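Local coordinates for tonb-dependent siderophore receptor (Acinetobacter baumannii, PDB 5FP1), which probably takes part in the first step of iron uptake by binding iron-chelating siderophores at the outer membrane, and may bind ferric enterobactin with micromolar affinity, at residues Pro622-Thr627 with Ala644-Lys649; Lys658-Tyr663 with Arg691-Ala696; Phe86-Ser91 with Ala541-Glu546. All blocks are in the same frame, centred on the assembly; numbering follows the deposited sequence.

Contact 1 of 3, residues Pro622-Thr627 with Ala644-Lys649; sequences PKQAAT and AVYSDK. With C8E ((hydroxyethyloxy)tri(ethyloxy)octane), chain I.
Tyr646 lies lengthwise beside the neighbouring strand, its ring reaching from Ala626 back to Gln624. With CG swung opposite the backbone N (chi1 159°), the CD2 side of the ring faces the other backbone: Ala626 N sits at its edge, and CD2 passes 4.3 Å from Ala626 CB. Further along, CE2 comes to 3.8 Å from Gln624 O and the hydroxyl reaches the CB of Gln624. A small alanine here is consistent with the ring settling close to the strand. Ala626 and Tyr646 share the face that meets the detergent, whose C5 lies 3.8 Å from Tyr646 CE2. Gln624 also extends along the detergent, while its OE1 is bonded to Tyr588 on the next strand.

The other face carries Ala625, Thr627, Val645 and Ser647. Thr627 and Val645 stand side by side and point the same way, meeting through their CG2 methyls; Thr627 OG1 bonds instead to the carbonyl of Thr66 in the plug. Near the strand ends, Pro622 CB rests 3.5 Å from Ser647 OG, a hydroxyl that donates a hydrogen bond to a lone pair of Asp648 O, in the carbonyl plane. Asp648 turns its carboxylate toward Lys623 and Gln624 without a direct bond to either; one water joins its OD2 (2.7 Å) to Gln624 NE2 (3.1 Å).

Beneath the side chains, Ala626 and Tyr646 form a hydrogen-bonded pair, the bond from Tyr646 N to Ala626 O measuring 2.8 Å, and Asp648 N binds Gln624 O. Ala625–Ser647 and Thr627–Val645 are the non-hydrogen-bonded pairs on either side. This is an antiparallel beta hairpin of a TonB-dependent receptor barrel, with Ala626 and Tyr646 on the detergent side, Gln624 alongside, and Ala625, Thr627, Val645 and Ser647 on the inner face.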
# COMPACT_ATOMS: atom_id res chain seq x y z
N PRO A 622 3.82 15.22 1.34
CA PRO A 622 3.76 16.40 2.18
C PRO A 622 5.15 16.83 2.61
O PRO A 622 6.03 15.99 2.79
CB PRO A 622 2.99 15.93 3.40
CG PRO A 622 3.39 14.46 3.52
CD PRO A 622 3.57 13.99 2.10
N LYS A 623 5.33 18.13 2.80
CA LYS A 623 6.62 18.63 3.28
C LYS A 623 6.91 18.15 4.71
O LYS A 623 8.07 17.93 5.07
CB LYS A 623 6.64 20.15 3.25
CG LYS A 623 8.03 20.74 3.13
CD LYS A 623 7.98 22.16 2.60
CE LYS A 623 7.56 22.21 1.15
NZ LYS A 623 7.09 23.58 0.79
N GLN A 624 5.86 18.04 5.51
CA GLN A 624 5.96 17.55 6.89
C GLN A 624 4.78 16.65 7.18
O GLN A 624 3.69 16.89 6.66
CB GLN A 624 5.91 18.69 7.92
CG GLN A 624 7.09 19.62 7.89
CD GLN A 624 7.11 20.50 9.11
OE1 GLN A 624 7.64 20.12 10.15
NE2 GLN A 624 6.52 21.68 9.00
N ALA A 625 5.00 15.65 8.03
CA ALA A 625 3.94 14.84 8.57
C ALA A 625 4.37 14.22 9.92
O ALA A 625 5.56 14.06 10.19
CB ALA A 625 3.56 13.76 7.57
N ALA A 626 3.40 13.86 10.76
CA ALA A 626 3.71 13.26 12.06
C ALA A 626 2.55 12.46 12.57
O ALA A 626 1.39 12.77 12.27
CB ALA A 626 4.08 14.34 13.07
N THR A 627 2.84 11.39 13.32
CA THR A 627 1.80 10.61 13.93
C THR A 627 2.21 10.26 15.35
O THR A 627 3.41 10.15 15.70
CB THR A 627 1.48 9.29 13.19
OG1 THR A 627 2.57 8.39 13.32
CG2 THR A 627 1.17 9.52 11.67
N ALA A 644 -2.92 11.15 17.36
CA ALA A 644 -2.99 12.32 16.50
C ALA A 644 -2.23 11.98 15.22
O ALA A 644 -1.16 11.40 15.28
CB ALA A 644 -2.36 13.53 17.17
N VAL A 645 -2.82 12.34 14.08
CA VAL A 645 -2.20 12.20 12.74
C VAL A 645 -2.21 13.59 12.09
O VAL A 645 -3.28 14.20 11.96
CB VAL A 645 -3.02 11.20 11.88
CG1 VAL A 645 -2.53 11.16 10.44
CG2 VAL A 645 -2.92 9.80 12.48
N TYR A 646 -1.04 14.06 11.69
CA TYR A 646 -0.87 15.33 11.04
C TYR A 646 -0.21 15.15 9.68
O TYR A 646 0.76 14.42 9.53
CB TYR A 646 0.02 16.25 11.88
CG TYR A 646 0.64 17.36 11.07
CD1 TYR A 646 -0.11 18.45 10.64
CD2 TYR A 646 1.99 17.31 10.73
CE1 TYR A 646 0.47 19.46 9.88
CE2 TYR A 646 2.57 18.31 10.00
CZ TYR A 646 1.82 19.38 9.58
OH TYR A 646 2.45 20.35 8.83
N SER A 647 -0.70 15.89 8.71
CA SER A 647 -0.01 16.03 7.42
C SER A 647 -0.08 17.46 6.95
O SER A 647 -1.10 18.14 7.11
CB SER A 647 -0.67 15.14 6.38
OG SER A 647 0.04 15.22 5.13
N ASP A 648 1.00 17.94 6.35
CA ASP A 648 0.95 19.19 5.62
C ASP A 648 0.12 18.97 4.34
O ASP A 648 -0.30 17.84 4.03
CB ASP A 648 2.34 19.65 5.30
CG ASP A 648 2.44 21.15 5.00
OD1 ASP A 648 1.43 21.90 5.03
OD2 ASP A 648 3.55 21.57 4.71
N LYS A 649 -0.09 20.04 3.60
CA LYS A 649 -0.79 19.96 2.32
C LYS A 649 -0.11 19.05 1.31
O LYS A 649 1.11 18.84 1.34
CB LYS A 649 -0.99 21.36 1.74
CG LYS A 649 0.25 22.05 1.28
CD LYS A 649 -0.18 23.28 0.47
CE LYS A 649 0.98 24.21 0.20
NZ LYS A 649 0.56 25.31 -0.70
C1 C8E I . 5.72 16.47 16.09
C2 C8E I . 5.61 17.95 15.81
C3 C8E I . 4.63 18.26 14.68
C4 C8E I . 5.25 19.26 13.71
C5 C8E I . 4.20 20.07 12.95
C6 C8E I . 4.72 21.50 12.76
C7 C8E I . 3.88 22.31 11.78
C8 C8E I . 4.68 23.51 11.29
O9 C8E I . 4.04 24.06 10.14
O HOH W 1 3.49 20.13 1.72
O HOH W 2 5.30 22.73 6.38

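Contact 2 of 3, residues Lys658-Tyr663 with Arg691-Ala696; sequences KWVPSY and RYFTKA
Aromatic stacking joins Tyr663 to Tyr692. The two rings form an offset stack with centroids 4.2 Å apart and planes inclined by 28°, so that Tyr692 CD2 stands over the middle of the Tyr663 ring while the rest of its own ring is displaced to one side. Both side chains have CG tucked between the backbone N and the carbonyl carbon (chi1 63° for Tyr663 and 70° for Tyr692), which lays the rings against each other from CB outward. The phenol of Tyr692 continues past the stack to a hydrogen bond with Arg665 on the barrel wall.

Apolar packing supplies the second part. Val660 presses CG1 to 3.5 Å from Phe693 CB, and the same methyl touches Ala696 CB at 4.1 Å; CG1 alone thus spans both sides of the corner that the chain turns at Thr694, while Val660 CG2 lies 3.9 Å from Phe693 O. Within its own segment Phe693 turns its ring edge to Arg691, with Phe693 CZ over the face of the guanidinium.

Polar linkage is indirect. A water donates to Pro661 O (2.8 Å) and accepts from Phe693 N (3.0 Å), bridging two backbones that share no direct hydrogen bond. The start of strand 659-673 and the corner leading into strand 695-696 are therefore held together by the fit of rings and methyls, with one water as the polar bridge.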
# COMPACT_ATOMS: atom_id res chain seq x y z
N LYS A 658 -3.35 22.02 -7.95
CA LYS A 658 -4.43 21.20 -7.37
C LYS A 658 -3.90 20.52 -6.13
O LYS A 658 -2.85 19.85 -6.16
CB LYS A 658 -4.90 20.19 -8.40
CG LYS A 658 -5.34 20.87 -9.69
CD LYS A 658 -5.73 19.92 -10.82
CE LYS A 658 -5.86 20.69 -12.12
NZ LYS A 658 -6.17 19.81 -13.29
N TRP A 659 -4.58 20.72 -5.01
CA TRP A 659 -4.07 20.24 -3.74
C TRP A 659 -5.15 20.04 -2.69
O TRP A 659 -6.31 20.45 -2.87
CB TRP A 659 -3.00 21.21 -3.23
CG TRP A 659 -3.49 22.44 -2.61
CD1 TRP A 659 -3.79 22.66 -1.28
CD2 TRP A 659 -3.72 23.66 -3.28
NE1 TRP A 659 -4.20 23.94 -1.10
CE2 TRP A 659 -4.16 24.59 -2.31
CE3 TRP A 659 -3.57 24.08 -4.59
CZ2 TRP A 659 -4.47 25.91 -2.62
CZ3 TRP A 659 -3.88 25.40 -4.91
CH2 TRP A 659 -4.33 26.29 -3.92
N VAL A 660 -4.77 19.37 -1.61
CA VAL A 660 -5.63 19.25 -0.46
C VAL A 660 -4.87 19.84 0.72
O VAL A 660 -3.62 19.73 0.78
CB VAL A 660 -6.06 17.79 -0.18
CG1 VAL A 660 -6.87 17.26 -1.36
CG2 VAL A 660 -4.85 16.90 0.10
N PRO A 661 -5.59 20.48 1.65
CA PRO A 661 -4.90 21.21 2.72
C PRO A 661 -4.36 20.33 3.82
O PRO A 661 -4.72 19.15 3.94
CB PRO A 661 -5.99 22.15 3.28
CG PRO A 661 -7.28 21.55 2.86
CD PRO A 661 -7.02 20.82 1.57
N SER A 662 -3.50 20.92 4.65
CA SER A 662 -3.03 20.26 5.86
C SER A 662 -4.17 19.92 6.80
O SER A 662 -5.25 20.51 6.72
CB SER A 662 -2.06 21.18 6.61
OG SER A 662 -2.74 22.34 7.04
N TYR A 663 -3.92 18.99 7.69
CA TYR A 663 -4.92 18.56 8.65
C TYR A 663 -4.27 17.87 9.85
O TYR A 663 -3.15 17.35 9.78
CB TYR A 663 -5.93 17.57 8.02
CG TYR A 663 -5.29 16.28 7.55
CD1 TYR A 663 -5.10 15.22 8.41
CD2 TYR A 663 -4.83 16.14 6.26
CE1 TYR A 663 -4.50 14.04 7.99
CE2 TYR A 663 -4.23 14.96 5.83
CZ TYR A 663 -4.05 13.92 6.69
OH TYR A 663 -3.45 12.73 6.25
N ARG A 691 -13.13 17.31 8.48
CA ARG A 691 -13.19 17.12 7.03
C ARG A 691 -11.81 17.33 6.44
O ARG A 691 -11.25 18.44 6.41
CB ARG A 691 -14.19 18.09 6.39
CG ARG A 691 -14.36 17.93 4.87
CD ARG A 691 -15.28 19.03 4.33
NE ARG A 691 -15.61 18.94 2.90
CZ ARG A 691 -15.12 19.73 1.96
NH1 ARG A 691 -14.21 20.63 2.25
NH2 ARG A 691 -15.50 19.58 0.70
N TYR A 692 -11.24 16.23 5.96
CA TYR A 692 -9.95 16.28 5.30
C TYR A 692 -9.90 15.24 4.17
O TYR A 692 -10.87 14.47 3.97
CB TYR A 692 -8.79 16.10 6.31
CG TYR A 692 -8.64 14.72 6.92
CD1 TYR A 692 -9.49 14.28 7.92
CD2 TYR A 692 -7.63 13.85 6.47
CE1 TYR A 692 -9.35 13.02 8.47
CE2 TYR A 692 -7.49 12.59 6.99
CZ TYR A 692 -8.33 12.19 8.02
OH TYR A 692 -8.18 10.93 8.55
N PHE A 693 -8.80 15.28 3.43
CA PHE A 693 -8.62 14.50 2.22
C PHE A 693 -7.35 13.66 2.28
O PHE A 693 -6.25 14.18 2.50
CB PHE A 693 -8.60 15.45 1.03
CG PHE A 693 -9.89 16.21 0.86
CD1 PHE A 693 -10.10 17.38 1.54
CD2 PHE A 693 -10.93 15.68 0.10
CE1 PHE A 693 -11.30 18.03 1.45
CE2 PHE A 693 -12.13 16.34 -0.01
CZ PHE A 693 -12.32 17.49 0.69
N THR A 694 -7.51 12.36 2.04
CA THR A 694 -6.42 11.38 2.08
C THR A 694 -5.81 11.07 0.72
O THR A 694 -4.75 10.47 0.65
CB THR A 694 -6.92 10.07 2.66
OG1 THR A 694 -8.13 9.71 1.99
CG2 THR A 694 -7.17 10.22 4.13
N LYS A 695 -6.46 11.45 -0.37
CA LYS A 695 -5.87 11.23 -1.71
C LYS A 695 -6.15 12.44 -2.54
O LYS A 695 -7.27 12.98 -2.53
CB LYS A 695 -6.53 10.03 -2.42
CG LYS A 695 -6.63 8.77 -1.57
CD LYS A 695 -7.48 7.69 -2.21
CE LYS A 695 -7.70 6.53 -1.24
NZ LYS A 695 -8.48 5.44 -1.89
N ALA A 696 -5.15 12.85 -3.30
CA ALA A 696 -5.29 13.91 -4.25
C ALA A 696 -4.90 13.34 -5.61
O ALA A 696 -3.76 12.94 -5.82
CB ALA A 696 -4.40 15.06 -3.86
O HOH W 3 -7.24 17.85 3.73

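Contact 3 of 3, residues Phe86-Ser91 with Ala541-Glu546; sequences FIRGYS and AIFRTE
The guanidinium of Arg88 lies flat on the ring of Phe543, the two planes only 1° from parallel and Arg88 CZ 3.5 Å from the ring centroid. This is a cation-pi stack squarely over the face. The arginine is extended from CG to NE, and although the two side chains approach from opposite directions, its guanidinium is laid over the ring face. In the plane of the guanidinium, at its edge, NH1 donates to Thr545 OG1 at 3.1 Å. Stacking uses the face and hydrogen bonding the rim, so one arginine serves both neighbours.

Tyr90 meets the same strand further along, toward Glu546. It slides past Thr545 in the opposite direction, its CE2 4.0 Å from the CG2 methyl of Thr545 and 3.8 Å from Thr545 O, which lies at the ring edge. Its OH comes to 3.6 Å from Glu546 CA.

Arg88 and Tyr90 belong to the plug, whereas Phe543 and Thr545 face inward from the barrel wall, the two-domain design of TonB-dependent receptors. Both plug residues are presented by a tight hairpin: a type I' turn runs from Ile87 to Tyr90, closed by bonds from Ile87 N to Tyr90 O and from Tyr90 N to Ile87 O. Arg88 and Gly89 form its tip, and Gly89 suits a positive phi (91°) because it has no CB to strike the preceding carbonyl.

Beyond this, NH2 of Arg88 makes salt bridges to Glu571 and Glu524 on the flanking barrel strands, acids that would be expected to stabilise its charge. Thr545 OG1 is also bonded to Thr522 OG1, and the Tyr90 hydroxyl to Ser565.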
# COMPACT_ATOMS: atom_id res chain seq x y z
N PHE A 86 2.31 5.74 -1.57
CA PHE A 86 3.53 6.43 -1.92
C PHE A 86 4.47 6.47 -0.71
O PHE A 86 4.04 6.80 0.40
CB PHE A 86 3.20 7.84 -2.41
CG PHE A 86 2.68 7.88 -3.80
CD1 PHE A 86 1.39 7.43 -4.08
CD2 PHE A 86 3.48 8.31 -4.84
CE1 PHE A 86 0.91 7.44 -5.39
CE2 PHE A 86 2.99 8.35 -6.14
CZ PHE A 86 1.71 7.91 -6.41
N ILE A 87 5.73 6.09 -0.93
CA ILE A 87 6.73 6.06 0.11
C ILE A 87 7.88 6.95 -0.34
O ILE A 87 8.44 6.79 -1.45
CB ILE A 87 7.24 4.65 0.39
CG1 ILE A 87 6.07 3.71 0.71
CG2 ILE A 87 8.20 4.64 1.57
CD1 ILE A 87 6.50 2.26 0.81
N ARG A 88 8.20 7.93 0.50
CA ARG A 88 9.18 8.97 0.17
C ARG A 88 8.97 9.57 -1.22
O ARG A 88 9.93 9.86 -1.94
CB ARG A 88 10.60 8.42 0.32
CG ARG A 88 11.00 8.08 1.75
CD ARG A 88 12.48 7.66 1.81
NE ARG A 88 12.89 7.36 3.19
CZ ARG A 88 14.10 6.95 3.54
NH1 ARG A 88 15.04 6.75 2.64
NH2 ARG A 88 14.36 6.69 4.80
N GLY A 89 7.71 9.78 -1.61
CA GLY A 89 7.42 10.41 -2.89
C GLY A 89 7.24 9.50 -4.09
O GLY A 89 6.95 9.97 -5.20
N TYR A 90 7.45 8.19 -3.89
CA TYR A 90 7.46 7.25 -5.02
C TYR A 90 6.45 6.12 -4.83
O TYR A 90 6.36 5.51 -3.75
CB TYR A 90 8.88 6.70 -5.26
CG TYR A 90 9.86 7.82 -5.63
CD1 TYR A 90 9.85 8.38 -6.90
CD2 TYR A 90 10.73 8.36 -4.69
CE1 TYR A 90 10.68 9.44 -7.23
CE2 TYR A 90 11.57 9.42 -5.02
CZ TYR A 90 11.57 9.94 -6.29
OH TYR A 90 12.37 11.02 -6.63
N SER A 91 5.70 5.84 -5.88
CA SER A 91 4.66 4.82 -5.82
C SER A 91 5.21 3.45 -5.46
O SER A 91 6.22 2.98 -6.04
CB SER A 91 3.91 4.71 -7.16
OG SER A 91 3.12 3.55 -7.15
N ALA A 541 16.99 9.39 10.66
CA ALA A 541 17.65 9.22 9.38
C ALA A 541 17.52 10.47 8.56
O ALA A 541 16.49 11.16 8.60
CB ALA A 541 17.04 8.04 8.64
N ILE A 542 18.57 10.73 7.78
CA ILE A 542 18.63 11.83 6.84
C ILE A 542 19.01 11.17 5.54
O ILE A 542 19.87 10.30 5.51
CB ILE A 542 19.72 12.86 7.25
CG1 ILE A 542 19.28 13.61 8.50
CG2 ILE A 542 20.02 13.83 6.13
CD1 ILE A 542 18.33 14.74 8.19
N PHE A 543 18.38 11.58 4.44
CA PHE A 543 18.52 10.82 3.20
C PHE A 543 18.23 11.66 1.98
O PHE A 543 17.55 12.68 2.05
CB PHE A 543 17.58 9.60 3.21
CG PHE A 543 16.15 9.97 3.48
CD1 PHE A 543 15.30 10.35 2.47
CD2 PHE A 543 15.66 9.93 4.77
CE1 PHE A 543 13.99 10.72 2.75
CE2 PHE A 543 14.37 10.30 5.07
CZ PHE A 543 13.53 10.68 4.06
N ARG A 544 18.77 11.21 0.86
CA ARG A 544 18.27 11.58 -0.44
C ARG A 544 17.84 10.31 -1.17
O ARG A 544 18.64 9.39 -1.40
CB ARG A 544 19.30 12.33 -1.27
CG ARG A 544 18.79 12.62 -2.69
CD ARG A 544 19.76 13.51 -3.46
NE ARG A 544 19.82 14.81 -2.81
CZ ARG A 544 20.77 15.71 -3.00
NH1 ARG A 544 21.75 15.49 -3.84
NH2 ARG A 544 20.74 16.84 -2.33
N THR A 545 16.54 10.25 -1.44
CA THR A 545 15.91 9.15 -2.21
C THR A 545 15.43 9.80 -3.49
O THR A 545 14.68 10.80 -3.44
CB THR A 545 14.77 8.52 -1.42
OG1 THR A 545 15.31 7.73 -0.33
CG2 THR A 545 13.87 7.61 -2.32
N GLU A 546 15.91 9.31 -4.62
CA GLU A 546 15.71 9.99 -5.87
C GLU A 546 15.58 9.05 -7.02
O GLU A 546 16.12 7.94 -7.01
CB GLU A 546 16.87 10.96 -6.16
CG GLU A 546 18.20 10.28 -6.34
CD GLU A 546 19.35 11.28 -6.52
OE1 GLU A 546 19.17 12.29 -7.22
OE2 GLU A 546 20.42 11.03 -5.93

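How the contacts relate
From the N terminus, the plug hairpin at 86-91 comes first and waits some 450 residues for its barrel partner, 541-546; contact 3 thus closes by far the longest loop and ties plug to barrel wall. Only after it is complete does contact 1 open, closing a short hairpin between strands 624-635 and 638-651. Contact 2 follows, bringing the segment 691-696, which leads into strand 693-696, back onto the start of strand 659-673. The three run in series, none nested or crossing. Contacts 1 and 2 adjoin, because strands 638-651 and 659-673 are neighbours, with a probable hydrogen bond between Ser647 O and Tyr663 N (3.0 Å). Contact 3 touches neither, its centre lying about 15 Å from that of contact 1.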